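PDB 3T6G: SH2 domain-containing protein 3C from Homo sapiens, which acts as an adapter in integrin-mediated adhesion and cell migration, its C-terminal Cdc25-homology domain being held in a closed form that binds BCAR1 but cannot perform canonical nucleotide exchange. Local coordinates for residues A[53-58]-A[140-145]; A[134-139]-A[183-188]; A[24-29]-A[279-284]; A[103-108]-A[297-302]. The protein carries 2 engineered substitutions. All blocks are in the same frame, centred on the assembly; numbering follows the deposited sequence.

The four contacts tie together the all-helical Cdc25-homology domain. Contacts 1 and 2 share helix 121-140 and its C-terminal end: their centres lie about 11 Å apart, A54 packs on L134 and L138, and the backbone N of N144 sits 2.9 Å from L138 O. Contacts 3 and 4 meet where Q282 packs against T105 and M106 and M283 reaches R299; their centres are about 16 Å apart. V57 and M106 join contact 1 to contact 4, with V57 CG1 4.2 Å from M106 CE, although the contact centres are about 22 Å apart. Contact 3 closes the longest chain loop, with contacts 1 and 2 nested inside, and its centre is about 30 Å from that of contact 2.

Contact 1 of 4, residues A[53-58]-A[140-145]; sequences LARHVT and GTMGNM
M142 lies against one side of helix 50-64, and its side chain, bent at chi2 and chi3, meets three residues there. Its CG packs 3.8 Å from A54 CB. Farther out, SD and CE run across the R55 side chain at about a right angle, with M142 CE 3.8 Å from R55 CG. T58 OG1 is touched by M142 CG at 3.5 Å and is reached by N144 ND2 as well. G143 then turns the backbone with positive phi, a conformation glycine accepts easily, and brings N144 back toward the helix. With CG anti to its own backbone N (chi1 174°), the N144 amide extends to T58, where ND2 donates to OG1 over 3.3 Å at 149°, tilted somewhat from the amide plane. T58 OG1 in turn gives its proton to A54 O one turn back, 3.0 Å away and above the carbonyl plane. The buried hydroxyl thus both donates and accepts. ND2 is also bonded to D61 OD2, while OD1 makes weak bonds to the N atoms of F146 and S147. N144 is therefore the N-cap of helix 145-155, and its side chain ties a helix-loop-helix corner of the Ras-GEF fold to helix 50-64.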
loop_
_atom_site.group_PDB
_atom_site.type_symbol
_atom_site.label_atom_id
_atom_site.label_comp_id
_atom_site.label_asym_id
_atom_site.label_seq_id
_atom_site.Cartn_x
_atom_site.Cartn_y
_atom_site.Cartn_z
ATOM N N LEU A 53 21.962 -1.721 1.975
ATOM C CA LEU A 53 20.817 -2.584 1.789
ATOM C C LEU A 53 19.608 -1.688 1.529
ATOM O O LEU A 53 18.809 -1.948 0.639
ATOM C CB LEU A 53 20.565 -3.418 3.043
ATOM C CG LEU A 53 21.341 -4.724 3.090
ATOM C CD1 LEU A 53 20.551 -5.724 3.886
ATOM C CD2 LEU A 53 21.646 -5.254 1.667
ATOM N N ALA A 54 19.513 -0.614 2.310
ATOM C CA ALA A 54 18.363 0.277 2.280
ATOM C C ALA A 54 18.312 1.023 0.967
ATOM O O ALA A 54 17.255 1.134 0.357
ATOM C CB ALA A 54 18.415 1.263 3.441
ATOM N N ARG A 55 19.457 1.541 0.540
ATOM C CA ARG A 55 19.512 2.271 -0.707
ATOM C C ARG A 55 19.067 1.364 -1.840
ATOM O O ARG A 55 18.323 1.778 -2.730
ATOM C CB ARG A 55 20.910 2.796 -0.969
ATOM C CG ARG A 55 21.179 4.152 -0.363
ATOM C CD ARG A 55 22.495 4.725 -0.902
ATOM N NE ARG A 55 23.150 5.603 0.063
ATOM C CZ ARG A 55 24.169 5.245 0.835
ATOM N NH1 ARG A 55 24.674 4.019 0.748
ATOM N NH2 ARG A 55 24.695 6.116 1.687
ATOM N N HIS A 56 19.501 0.114 -1.803
ATOM C CA HIS A 56 19.143 -0.796 -2.875
ATOM C C HIS A 56 17.641 -1.080 -3.006
ATOM O O HIS A 56 17.123 -1.040 -4.118
ATOM C CB HIS A 56 19.951 -2.077 -2.783
ATOM C CG HIS A 56 21.342 -1.926 -3.316
ATOM N ND1 HIS A 56 22.249 -1.041 -2.773
ATOM C CD2 HIS A 56 21.957 -2.491 -4.382
ATOM C CE1 HIS A 56 23.368 -1.086 -3.464
ATOM N NE2 HIS A 56 23.223 -1.965 -4.444
ATOM N N VAL A 57 16.950 -1.359 -1.885
ATOM C CA VAL A 57 15.530 -1.703 -1.944
ATOM C C VAL A 57 14.698 -0.515 -2.316
ATOM O O VAL A 57 13.663 -0.678 -2.934
ATOM C CB VAL A 57 14.908 -2.103 -0.600
ATOM C CG1 VAL A 57 14.250 -3.468 -0.704
ATOM C CG2 VAL A 57 15.895 -1.983 0.504
ATOM N N THR A 58 15.100 0.654 -1.826
ATOM C CA THR A 58 14.389 1.872 -2.084
ATOM C C THR A 58 14.360 2.097 -3.583
ATOM O O THR A 58 13.326 2.483 -4.126
ATOM C CB THR A 58 15.069 3.054 -1.434
ATOM O OG1 THR A 58 14.945 2.937 -0.020
ATOM C CG2 THR A 58 14.399 4.344 -1.877
ATOM N N GLY A 140 14.570 6.432 8.247
ATOM C CA GLY A 140 15.219 7.695 8.547
ATOM C C GLY A 140 16.093 8.232 7.440
ATOM O O GLY A 140 15.962 9.378 7.036
ATOM N N THR A 141 17.006 7.409 6.955
ATOM C CA THR A 141 17.898 7.836 5.895
ATOM C C THR A 141 17.146 7.904 4.562
ATOM O O THR A 141 17.159 8.932 3.880
ATOM C CB THR A 141 19.103 6.886 5.774
ATOM O OG1 THR A 141 19.829 6.888 7.003
ATOM C CG2 THR A 141 20.018 7.353 4.694
ATOM N N MET A 142 16.474 6.812 4.214
ATOM C CA MET A 142 15.787 6.692 2.932
ATOM C C MET A 142 14.385 7.305 2.856
ATOM O O MET A 142 13.868 7.503 1.759
ATOM C CB MET A 142 15.692 5.216 2.537
ATOM C CG MET A 142 17.031 4.560 2.273
ATOM S SD MET A 142 18.221 5.764 1.678
ATOM C CE MET A 142 17.788 5.759 -0.051
ATOM N N GLY A 143 13.757 7.573 4.003
ATOM C CA GLY A 143 12.361 8.005 4.030
ATOM C C GLY A 143 11.481 7.143 3.128
ATOM O O GLY A 143 10.695 7.653 2.343
ATOM N N ASN A 144 11.658 5.828 3.223
ATOM C CA ASN A 144 10.914 4.863 2.431
ATOM C C ASN A 144 9.965 4.077 3.340
ATOM O O ASN A 144 10.359 3.044 3.887
ATOM C CB ASN A 144 11.892 3.913 1.694
ATOM C CG ASN A 144 11.174 2.800 0.978
ATOM O OD1 ASN A 144 9.940 2.805 0.917
ATOM N ND2 ASN A 144 11.921 1.830 0.442
ATOM N N MET A 145 8.730 4.572 3.517
ATOM C CA MET A 145 7.760 3.950 4.430
ATOM C C MET A 145 7.322 2.576 3.950
ATOM O O MET A 145 6.885 1.743 4.733
ATOM C CB MET A 145 6.505 4.806 4.609
ATOM C CG MET A 145 6.695 6.198 5.174
ATOM S SD MET A 145 7.668 6.245 6.702
ATOM C CE MET A 145 9.315 5.936 6.068
#

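Contact 2 of 4, residues A[134-139]-A[183-188]; sequences LAAELR and KKLKPF
R139 and F188 make the cation-pi part of this contact, coming at each other from opposite directions. The guanidinium lies over one face of the phenyl ring, its CZ 3.5 Å from the centroid of F188 and only 9° off the ring normal. NE sits above the ring centre and NH2 above the CD1-CE1 side, but the two flat groups are inclined to each other by 46°, so this is not a parallel stack. The same ring face takes a CH-pi contact: R139 CD is 4.0 Å from the centroid of F188. The phenyl group gets there by turning CG away from its own backbone N, out toward helix 121-140. In this all-helical Ras-GEF domain, the local axes of 134-139 and 183-188 cross at 61°, 10.9 Å apart at the closest. Apolar packing fills the inner side of the crossing. L185 sends CD1 to the small side chains of A135 and A136, 4.2 Å from A136 CB, and its other methyl, CD2, lies 4.0 Å from R139 CD. R139 CD therefore touches both a leucine methyl and the aromatic face. From helix 145-155, V151 touches A135, M152 touches L185 and F148 touches R139.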
loop_
_atom_site.group_PDB
_atom_site.type_symbol
_atom_site.label_atom_id
_atom_site.label_comp_id
_atom_site.label_asym_id
_atom_site.label_seq_id
_atom_site.Cartn_x
_atom_site.Cartn_y
_atom_site.Cartn_z
ATOM N N LEU A 134 18.298 -2.047 9.283
ATOM C CA LEU A 134 17.706 -1.826 7.968
ATOM C C LEU A 134 16.382 -1.052 8.082
ATOM O O LEU A 134 16.137 -0.113 7.322
ATOM C CB LEU A 134 17.488 -3.138 7.199
ATOM C CG LEU A 134 16.708 -2.963 5.879
ATOM C CD1 LEU A 134 17.257 -1.785 5.072
ATOM C CD2 LEU A 134 16.661 -4.241 5.008
ATOM N N ALA A 135 15.527 -1.441 9.025
ATOM C CA ALA A 135 14.252 -0.752 9.181
ATOM C C ALA A 135 14.449 0.680 9.662
ATOM O O ALA A 135 13.718 1.579 9.250
ATOM C CB ALA A 135 13.321 -1.510 10.104
ATOM N N ALA A 136 15.440 0.906 10.516
ATOM C CA ALA A 136 15.700 2.267 10.973
ATOM C C ALA A 136 16.229 3.124 9.822
ATOM O O ALA A 136 15.906 4.305 9.716
ATOM C CB ALA A 136 16.666 2.290 12.198
ATOM N N GLU A 137 17.047 2.527 8.959
ATOM C CA GLU A 137 17.610 3.253 7.822
ATOM C C GLU A 137 16.526 3.582 6.778
ATOM O O GLU A 137 16.383 4.717 6.327
ATOM C CB GLU A 137 18.735 2.442 7.183
ATOM C CG GLU A 137 20.027 2.453 7.967
ATOM C CD GLU A 137 20.710 3.797 7.899
ATOM O OE1 GLU A 137 20.659 4.431 6.823
ATOM O OE2 GLU A 137 21.279 4.229 8.923
ATOM N N LEU A 138 15.772 2.570 6.392
ATOM C CA LEU A 138 14.623 2.779 5.540
ATOM C C LEU A 138 13.792 3.951 6.052
ATOM O O LEU A 138 13.385 4.830 5.287
ATOM C CB LEU A 138 13.800 1.498 5.494
ATOM C CG LEU A 138 14.530 0.401 4.730
ATOM C CD1 LEU A 138 13.871 -0.965 4.871
ATOM C CD2 LEU A 138 14.676 0.816 3.257
ATOM N N ARG A 139 13.575 3.999 7.358
ATOM C CA ARG A 139 12.666 4.999 7.886
ATOM C C ARG A 139 13.280 6.375 7.943
ATOM O O ARG A 139 12.595 7.371 7.717
ATOM C CB ARG A 139 12.187 4.613 9.274
ATOM C CG ARG A 139 12.208 5.777 10.224
ATOM C CD ARG A 139 11.198 5.597 11.303
ATOM N NE ARG A 139 10.580 6.871 11.596
ATOM C CZ ARG A 139 10.864 7.600 12.661
ATOM N NH1 ARG A 139 11.752 7.153 13.538
ATOM N NH2 ARG A 139 10.253 8.762 12.850
ATOM N N LYS A 183 10.726 0.864 21.258
ATOM C CA LYS A 183 10.391 2.174 21.788
ATOM C C LYS A 183 10.341 3.281 20.735
ATOM O O LYS A 183 9.838 4.365 21.008
ATOM C CB LYS A 183 11.370 2.544 22.912
ATOM C CG LYS A 183 11.179 1.734 24.203
ATOM C CD LYS A 183 9.881 2.106 24.921
ATOM C CE LYS A 183 9.732 1.372 26.246
ATOM N NZ LYS A 183 8.460 1.734 26.951
ATOM N N LYS A 184 10.863 3.021 19.541
ATOM C CA LYS A 184 10.872 4.050 18.502
ATOM C C LYS A 184 10.143 3.607 17.249
ATOM O O LYS A 184 9.166 4.227 16.841
ATOM C CB LYS A 184 12.304 4.457 18.149
ATOM C CG LYS A 184 13.089 5.043 19.324
ATOM C CD LYS A 184 12.533 6.384 19.776
ATOM C CE LYS A 184 13.205 6.854 21.055
ATOM N NZ LYS A 184 12.402 7.911 21.746
ATOM N N LEU A 185 10.622 2.522 16.656
ATOM C CA LEU A 185 10.135 2.077 15.370
ATOM C C LEU A 185 8.728 1.543 15.419
ATOM O O LEU A 185 7.889 1.915 14.589
ATOM C CB LEU A 185 11.053 0.997 14.804
ATOM C CG LEU A 185 12.481 1.478 14.631
ATOM C CD1 LEU A 185 13.339 0.401 13.967
ATOM C CD2 LEU A 185 12.457 2.775 13.833
ATOM N N LYS A 186 8.489 0.638 16.360
ATOM C CA LYS A 186 7.208 -0.059 16.456
ATOM C C LYS A 186 6.019 0.891 16.609
ATOM O O LYS A 186 5.002 0.753 15.906
ATOM C CB LYS A 186 7.223 -1.066 17.601
ATOM C CG LYS A 186 6.719 -2.427 17.187
ATOM C CD LYS A 186 6.967 -3.452 18.254
ATOM C CE LYS A 186 6.398 -4.791 17.851
ATOM N NZ LYS A 186 6.800 -5.835 18.837
ATOM N N PRO A 187 6.147 1.857 17.527
ATOM C CA PRO A 187 5.091 2.831 17.831
ATOM C C PRO A 187 4.974 3.918 16.765
ATOM O O PRO A 187 3.939 4.577 16.660
ATOM C CB PRO A 187 5.530 3.434 19.176
ATOM C CG PRO A 187 6.590 2.472 19.721
ATOM C CD PRO A 187 7.253 1.904 18.496
ATOM N N PHE A 188 6.031 4.116 15.990
ATOM C CA PHE A 188 5.973 5.029 14.853
ATOM C C PHE A 188 5.040 4.427 13.822
ATOM O O PHE A 188 4.118 5.069 13.329
ATOM C CB PHE A 188 7.360 5.185 14.249
ATOM C CG PHE A 188 7.415 6.108 13.060
ATOM C CD1 PHE A 188 7.329 7.479 13.224
ATOM C CD2 PHE A 188 7.595 5.602 11.782
ATOM C CE1 PHE A 188 7.402 8.327 12.131
ATOM C CE2 PHE A 188 7.679 6.448 10.680
ATOM C CZ PHE A 188 7.581 7.807 10.857
#

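Contact 3 of 4, residues A[24-29]-A[279-284]; sequences LLIPRD and TEFQMR
A trans chi1 (164°) swings the F281 ring out toward L25 and I26, while R284 bends at chi2 (-78°) to bring its guanidinium to the backbone beyond I26. The chain before helix 35-46, in an irregular conformation, is thereby laid across helix 279-287 of the Ras-GEF domain, joining parts of the sequence some 250 residues apart. On the apolar side, L25 CB lies 4.1 Å from F281 CE1, and the I26 side chain is set between the ring and R284; the modelled separation of I26 CD1 from the ring is too short to be trusted. V41 of helix 35-46, M109 and E275 also touch F281. Cutting F281 back to an alanine would probably leave L25 CB without the ring it meets and open a gap beside V41 and M109, between segment 24-29 and helix 279-287. The polar side belongs to R284, whose NH1 has its strongest partner in OD1 of N30, just past the segment; NE and NH2 make weak bonds to the carbonyls of P18 and A19. P27 O lies at the guanidinium edge, in its plane. R284 NH1 donates a weak, bent bond (127°) to R28 O, 3.3 Å away.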
loop_
_atom_site.group_PDB
_atom_site.type_symbol
_atom_site.label_atom_id
_atom_site.label_comp_id
_atom_site.label_asym_id
_atom_site.label_seq_id
_atom_site.Cartn_x
_atom_site.Cartn_y
_atom_site.Cartn_z
ATOM N N LEU A 24 21.634 -15.383 -13.659
ATOM C CA LEU A 24 22.693 -16.327 -13.271
ATOM C C LEU A 24 22.363 -16.979 -11.932
ATOM O O LEU A 24 22.731 -18.125 -11.679
ATOM C CB LEU A 24 24.053 -15.634 -13.165
ATOM C CG LEU A 24 24.881 -15.401 -14.423
ATOM C CD1 LEU A 24 26.104 -14.587 -14.045
ATOM C CD2 LEU A 24 25.319 -16.712 -15.100
ATOM N N LEU A 25 21.678 -16.223 -11.079
ATOM C CA LEU A 25 21.188 -16.715 -9.800
ATOM C C LEU A 25 20.032 -17.685 -9.993
ATOM O O LEU A 25 20.016 -18.760 -9.409
ATOM C CB LEU A 25 20.705 -15.545 -8.960
ATOM C CG LEU A 25 21.738 -14.842 -8.081
ATOM C CD1 LEU A 25 23.140 -15.058 -8.602
ATOM C CD2 LEU A 25 21.409 -13.349 -7.900
ATOM N N ILE A 26 19.057 -17.302 -10.812
ATOM C CA ILE A 26 17.899 -18.162 -11.023
ATOM C C ILE A 26 17.862 -18.846 -12.389
ATOM O O ILE A 26 17.441 -18.237 -13.371
ATOM C CB ILE A 26 16.590 -17.398 -10.787
ATOM C CG1 ILE A 26 16.140 -17.610 -9.350
ATOM C CG2 ILE A 26 15.506 -17.857 -11.760
ATOM C CD1 ILE A 26 16.623 -16.537 -8.435
ATOM N N PRO A 27 18.293 -20.125 -12.445
ATOM C CA PRO A 27 18.341 -20.898 -13.694
ATOM C C PRO A 27 16.949 -21.355 -14.141
ATOM O O PRO A 27 16.002 -21.239 -13.363
ATOM C CB PRO A 27 19.230 -22.097 -13.337
ATOM C CG PRO A 27 19.005 -22.298 -11.887
ATOM C CD PRO A 27 18.763 -20.917 -11.292
ATOM N N ARG A 28 16.838 -21.865 -15.368
ATOM C CA ARG A 28 15.538 -22.106 -15.989
ATOM C C ARG A 28 14.498 -22.769 -15.085
ATOM O O ARG A 28 13.470 -22.163 -14.782
ATOM C CB ARG A 28 15.681 -22.874 -17.303
ATOM C CG ARG A 28 14.356 -23.120 -18.022
ATOM C CD ARG A 28 14.542 -23.194 -19.536
ATOM N NE ARG A 28 14.757 -21.868 -20.111
ATOM C CZ ARG A 28 15.033 -21.635 -21.391
ATOM N NH1 ARG A 28 15.138 -22.642 -22.252
ATOM N NH2 ARG A 28 15.206 -20.387 -21.808
ATOM N N ASP A 29 14.746 -24.001 -14.658
ATOM C CA ASP A 29 13.744 -24.712 -13.870
ATOM C C ASP A 29 14.147 -24.911 -12.419
ATOM O O ASP A 29 14.442 -26.032 -12.016
ATOM C CB ASP A 29 13.445 -26.075 -14.490
ATOM C CG ASP A 29 12.369 -26.005 -15.553
ATOM O OD1 ASP A 29 12.711 -26.124 -16.751
ATOM O OD2 ASP A 29 11.183 -25.824 -15.187
ATOM N N THR A 279 11.005 -8.626 -6.744
ATOM C CA THR A 279 9.871 -9.497 -6.378
ATOM C C THR A 279 9.801 -10.766 -7.229
ATOM O O THR A 279 9.544 -11.864 -6.713
ATOM C CB THR A 279 8.523 -8.776 -6.494
ATOM O OG1 THR A 279 8.506 -7.641 -5.623
ATOM C CG2 THR A 279 7.398 -9.725 -6.114
ATOM N N GLU A 280 10.023 -10.609 -8.530
ATOM C CA GLU A 280 10.169 -11.754 -9.417
ATOM C C GLU A 280 11.268 -12.701 -8.940
ATOM O O GLU A 280 11.083 -13.919 -8.907
ATOM C CB GLU A 280 10.471 -11.289 -10.846
ATOM C CG GLU A 280 9.588 -10.139 -11.330
ATOM C CD GLU A 280 9.349 -10.170 -12.842
ATOM O OE1 GLU A 280 9.050 -9.111 -13.438
ATOM O OE2 GLU A 280 9.443 -11.258 -13.441
ATOM N N PHE A 281 12.422 -12.152 -8.576
ATOM C CA PHE A 281 13.494 -12.993 -8.049
ATOM C C PHE A 281 12.990 -13.717 -6.789
ATOM O O PHE A 281 13.161 -14.938 -6.633
ATOM C CB PHE A 281 14.754 -12.171 -7.741
ATOM C CG PHE A 281 15.741 -12.891 -6.855
ATOM C CD1 PHE A 281 16.642 -13.805 -7.391
ATOM C CD2 PHE A 281 15.767 -12.657 -5.485
ATOM C CE1 PHE A 281 17.561 -14.479 -6.571
ATOM C CE2 PHE A 281 16.682 -13.322 -4.653
ATOM C CZ PHE A 281 17.575 -14.239 -5.190
ATOM N N GLN A 282 12.342 -12.966 -5.905
ATOM C CA GLN A 282 11.824 -13.560 -4.679
ATOM C C GLN A 282 10.785 -14.647 -4.914
ATOM O O GLN A 282 10.905 -15.746 -4.380
ATOM C CB GLN A 282 11.338 -12.478 -3.734
ATOM C CG GLN A 282 12.500 -11.564 -3.354
ATOM C CD GLN A 282 12.092 -10.403 -2.500
ATOM O OE1 GLN A 282 10.919 -10.224 -2.213
ATOM N NE2 GLN A 282 13.060 -9.584 -2.104
ATOM N N MET A 283 9.785 -14.364 -5.740
ATOM C CA MET A 283 8.773 -15.368 -6.014
ATOM C C MET A 283 9.410 -16.678 -6.470
ATOM O O MET A 283 9.097 -17.738 -5.947
ATOM C CB MET A 283 7.746 -14.845 -7.022
ATOM C CG MET A 283 7.000 -13.636 -6.492
ATOM S SD MET A 283 5.943 -12.860 -7.710
ATOM C CE MET A 283 4.622 -14.095 -7.817
ATOM N N ARG A 284 10.324 -16.597 -7.427
ATOM C CA ARG A 284 11.035 -17.775 -7.929
ATOM C C ARG A 284 11.892 -18.459 -6.867
ATOM O O ARG A 284 11.893 -19.691 -6.739
ATOM C CB ARG A 284 11.910 -17.379 -9.113
ATOM C CG ARG A 284 11.146 -17.280 -10.421
ATOM C CD ARG A 284 10.915 -18.670 -10.945
ATOM N NE ARG A 284 10.838 -18.653 -12.395
ATOM C CZ ARG A 284 11.777 -19.111 -13.210
ATOM N NH1 ARG A 284 12.881 -19.654 -12.719
ATOM N NH2 ARG A 284 11.595 -19.040 -14.523
#

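Contact 4 of 4, residues A[103-108]-A[297-302]; sequences FHTMSI and ARRYEK
Y300 lies with one ring face against the edge of H104, whose CD2 stands 3.3 Å from Y300 CE2. The pair is an edge-to-face stack, with centroids 4.7 Å apart and planes at 72°. The CB of H104 also touches the tyrosine, toward CE2 and OH. A chi1 of -163° places H104 CG opposite its backbone N and carries CD2 over the tyrosine face. At the end of the ring the phenol OH donates to T105 OG1 over 2.7 Å, the threonine oxygen lying near the ring plane. I108 adds CD1, 4.1 Å from Y300 CD1. Helices 93-115 and 296-314 of the Ras-GEF domain run nearly alongside here, 24° apart in direction, and at 11.8 Å between local axes the tyrosine spans much of the gap. Replacing Y300 by a leucine is likely to leave T105 OG1 without its phenol donor and the H104 edge without a face to rest on. T105 OG1 is also hydrogen-bonded to E101 OE2, and the other oxygen of E101 makes a salt bridge with R299 NH1. Threonine and phenol are thus bound into a polar network that runs through the E101 carboxylate to R299, which would be expected to offset part of its charge.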
loop_
_atom_site.group_PDB
_atom_site.type_symbol
_atom_site.label_atom_id
_atom_site.label_comp_id
_atom_site.label_asym_id
_atom_site.label_seq_id
_atom_site.Cartn_x
_atom_site.Cartn_y
_atom_site.Cartn_z
ATOM N N PHE A 103 5.249 -6.227 -1.041
ATOM C CA PHE A 103 5.248 -6.057 0.405
ATOM C C PHE A 103 5.293 -7.396 1.170
ATOM O O PHE A 103 6.279 -7.691 1.869
ATOM C CB PHE A 103 4.016 -5.257 0.806
ATOM C CG PHE A 103 4.013 -4.798 2.237
ATOM C CD1 PHE A 103 4.590 -3.586 2.594
ATOM C CD2 PHE A 103 3.399 -5.556 3.220
ATOM C CE1 PHE A 103 4.567 -3.147 3.903
ATOM C CE2 PHE A 103 3.369 -5.115 4.541
ATOM C CZ PHE A 103 3.951 -3.909 4.880
ATOM N N HIS A 104 4.256 -8.219 1.045
ATOM C CA HIS A 104 4.291 -9.432 1.837
ATOM C C HIS A 104 5.412 -10.386 1.448
ATOM O O HIS A 104 5.997 -11.047 2.303
ATOM C CB HIS A 104 2.954 -10.172 1.918
ATOM C CG HIS A 104 2.918 -11.175 3.038
ATOM N ND1 HIS A 104 3.286 -10.855 4.332
ATOM C CD2 HIS A 104 2.618 -12.498 3.051
ATOM C CE1 HIS A 104 3.187 -11.929 5.095
ATOM N NE2 HIS A 104 2.780 -12.937 4.345
ATOM N N THR A 105 5.700 -10.472 0.158
ATOM C CA THR A 105 6.732 -11.379 -0.310
ATOM C C THR A 105 8.141 -10.989 0.184
ATOM O O THR A 105 8.953 -11.845 0.521
ATOM C CB THR A 105 6.653 -11.529 -1.802
ATOM O OG1 THR A 105 5.503 -12.318 -2.085
ATOM C CG2 THR A 105 7.889 -12.244 -2.369
ATOM N N MET A 106 8.393 -9.691 0.249
ATOM C CA MET A 106 9.597 -9.153 0.852
ATOM C C MET A 106 9.714 -9.600 2.322
ATOM O O MET A 106 10.736 -10.168 2.715
ATOM C CB MET A 106 9.546 -7.628 0.743
ATOM C CG MET A 106 10.644 -6.853 1.458
ATOM S SD MET A 106 12.222 -6.945 0.606
ATOM C CE MET A 106 11.794 -6.863 -1.138
ATOM N N SER A 107 8.677 -9.343 3.122
ATOM C CA SER A 107 8.648 -9.746 4.545
ATOM C C SER A 107 8.990 -11.223 4.716
ATOM O O SER A 107 9.787 -11.599 5.579
ATOM C CB SER A 107 7.286 -9.461 5.156
ATOM O OG SER A 107 7.050 -8.068 5.194
ATOM N N ILE A 108 8.431 -12.053 3.850
ATOM C CA ILE A 108 8.794 -13.456 3.842
ATOM C C ILE A 108 10.314 -13.646 3.608
ATOM O O ILE A 108 10.979 -14.391 4.330
ATOM C CB ILE A 108 7.998 -14.196 2.769
ATOM C CG1 ILE A 108 6.495 -14.077 3.057
ATOM C CG2 ILE A 108 8.415 -15.648 2.710
ATOM C CD1 ILE A 108 5.634 -15.057 2.254
ATOM N N ALA A 297 -2.816 -16.517 -2.511
ATOM C CA ALA A 297 -3.391 -17.102 -1.297
ATOM C C ALA A 297 -2.708 -18.419 -0.968
ATOM O O ALA A 297 -2.293 -18.643 0.160
ATOM C CB ALA A 297 -4.904 -17.313 -1.432
ATOM N N ARG A 298 -2.599 -19.284 -1.965
ATOM C CA ARG A 298 -1.977 -20.594 -1.803
ATOM C C ARG A 298 -0.480 -20.463 -1.514
ATOM O O ARG A 298 0.038 -21.113 -0.607
ATOM C CB ARG A 298 -2.214 -21.433 -3.062
ATOM C CG ARG A 298 -2.139 -22.940 -2.874
ATOM C CD ARG A 298 -3.048 -23.635 -3.888
ATOM N NE ARG A 298 -2.738 -25.054 -4.066
ATOM C CZ ARG A 298 -3.391 -25.856 -4.903
ATOM N NH1 ARG A 298 -4.395 -25.380 -5.633
ATOM N NH2 ARG A 298 -3.046 -27.133 -5.008
ATOM N N ARG A 299 0.219 -19.626 -2.277
ATOM C CA ARG A 299 1.645 -19.428 -2.044
ATOM C C ARG A 299 1.868 -18.972 -0.603
ATOM O O ARG A 299 2.791 -19.437 0.072
ATOM C CB ARG A 299 2.253 -18.427 -3.047
ATOM C CG ARG A 299 2.471 -19.007 -4.453
ATOM C CD ARG A 299 3.162 -18.048 -5.419
ATOM N NE ARG A 299 2.382 -16.847 -5.730
ATOM C CZ ARG A 299 2.594 -15.660 -5.163
ATOM N NH1 ARG A 299 1.858 -14.612 -5.491
ATOM N NH2 ARG A 299 3.553 -15.516 -4.258
ATOM N N TYR A 300 1.002 -18.078 -0.132
ATOM C CA TYR A 300 1.163 -17.484 1.188
ATOM C C TYR A 300 0.739 -18.444 2.288
ATOM O O TYR A 300 1.410 -18.541 3.315
ATOM C CB TYR A 300 0.414 -16.151 1.300
ATOM C CG TYR A 300 1.093 -14.989 0.595
ATOM C CD1 TYR A 300 2.265 -15.170 -0.142
ATOM C CD2 TYR A 300 0.573 -13.707 0.677
ATOM C CE1 TYR A 300 2.893 -14.091 -0.779
ATOM C CE2 TYR A 300 1.186 -12.626 0.047
ATOM C CZ TYR A 300 2.347 -12.817 -0.677
ATOM O OH TYR A 300 2.945 -11.734 -1.304
ATOM N N GLU A 301 -0.364 -19.155 2.071
ATOM C CA GLU A 301 -0.813 -20.184 3.001
ATOM C C GLU A 301 0.312 -21.178 3.241
ATOM O O GLU A 301 0.644 -21.489 4.377
ATOM C CB GLU A 301 -2.015 -20.952 2.440
ATOM C CG GLU A 301 -3.268 -20.128 2.190
ATOM C CD GLU A 301 -4.297 -20.861 1.323
ATOM O OE1 GLU A 301 -3.897 -21.507 0.324
ATOM O OE2 GLU A 301 -5.506 -20.794 1.642
ATOM N N LYS A 302 0.901 -21.683 2.163
ATOM C CA LYS A 302 1.882 -22.755 2.290
ATOM C C LYS A 302 3.156 -22.284 2.977
ATOM O O LYS A 302 3.817 -23.052 3.672
ATOM C CB LYS A 302 2.195 -23.386 0.929
ATOM C CG LYS A 302 0.952 -23.798 0.121
ATOM C CD LYS A 302 0.060 -24.803 0.873
ATOM C CE LYS A 302 -1.171 -25.246 0.055
ATOM N NZ LYS A 302 -2.229 -24.192 -0.076
#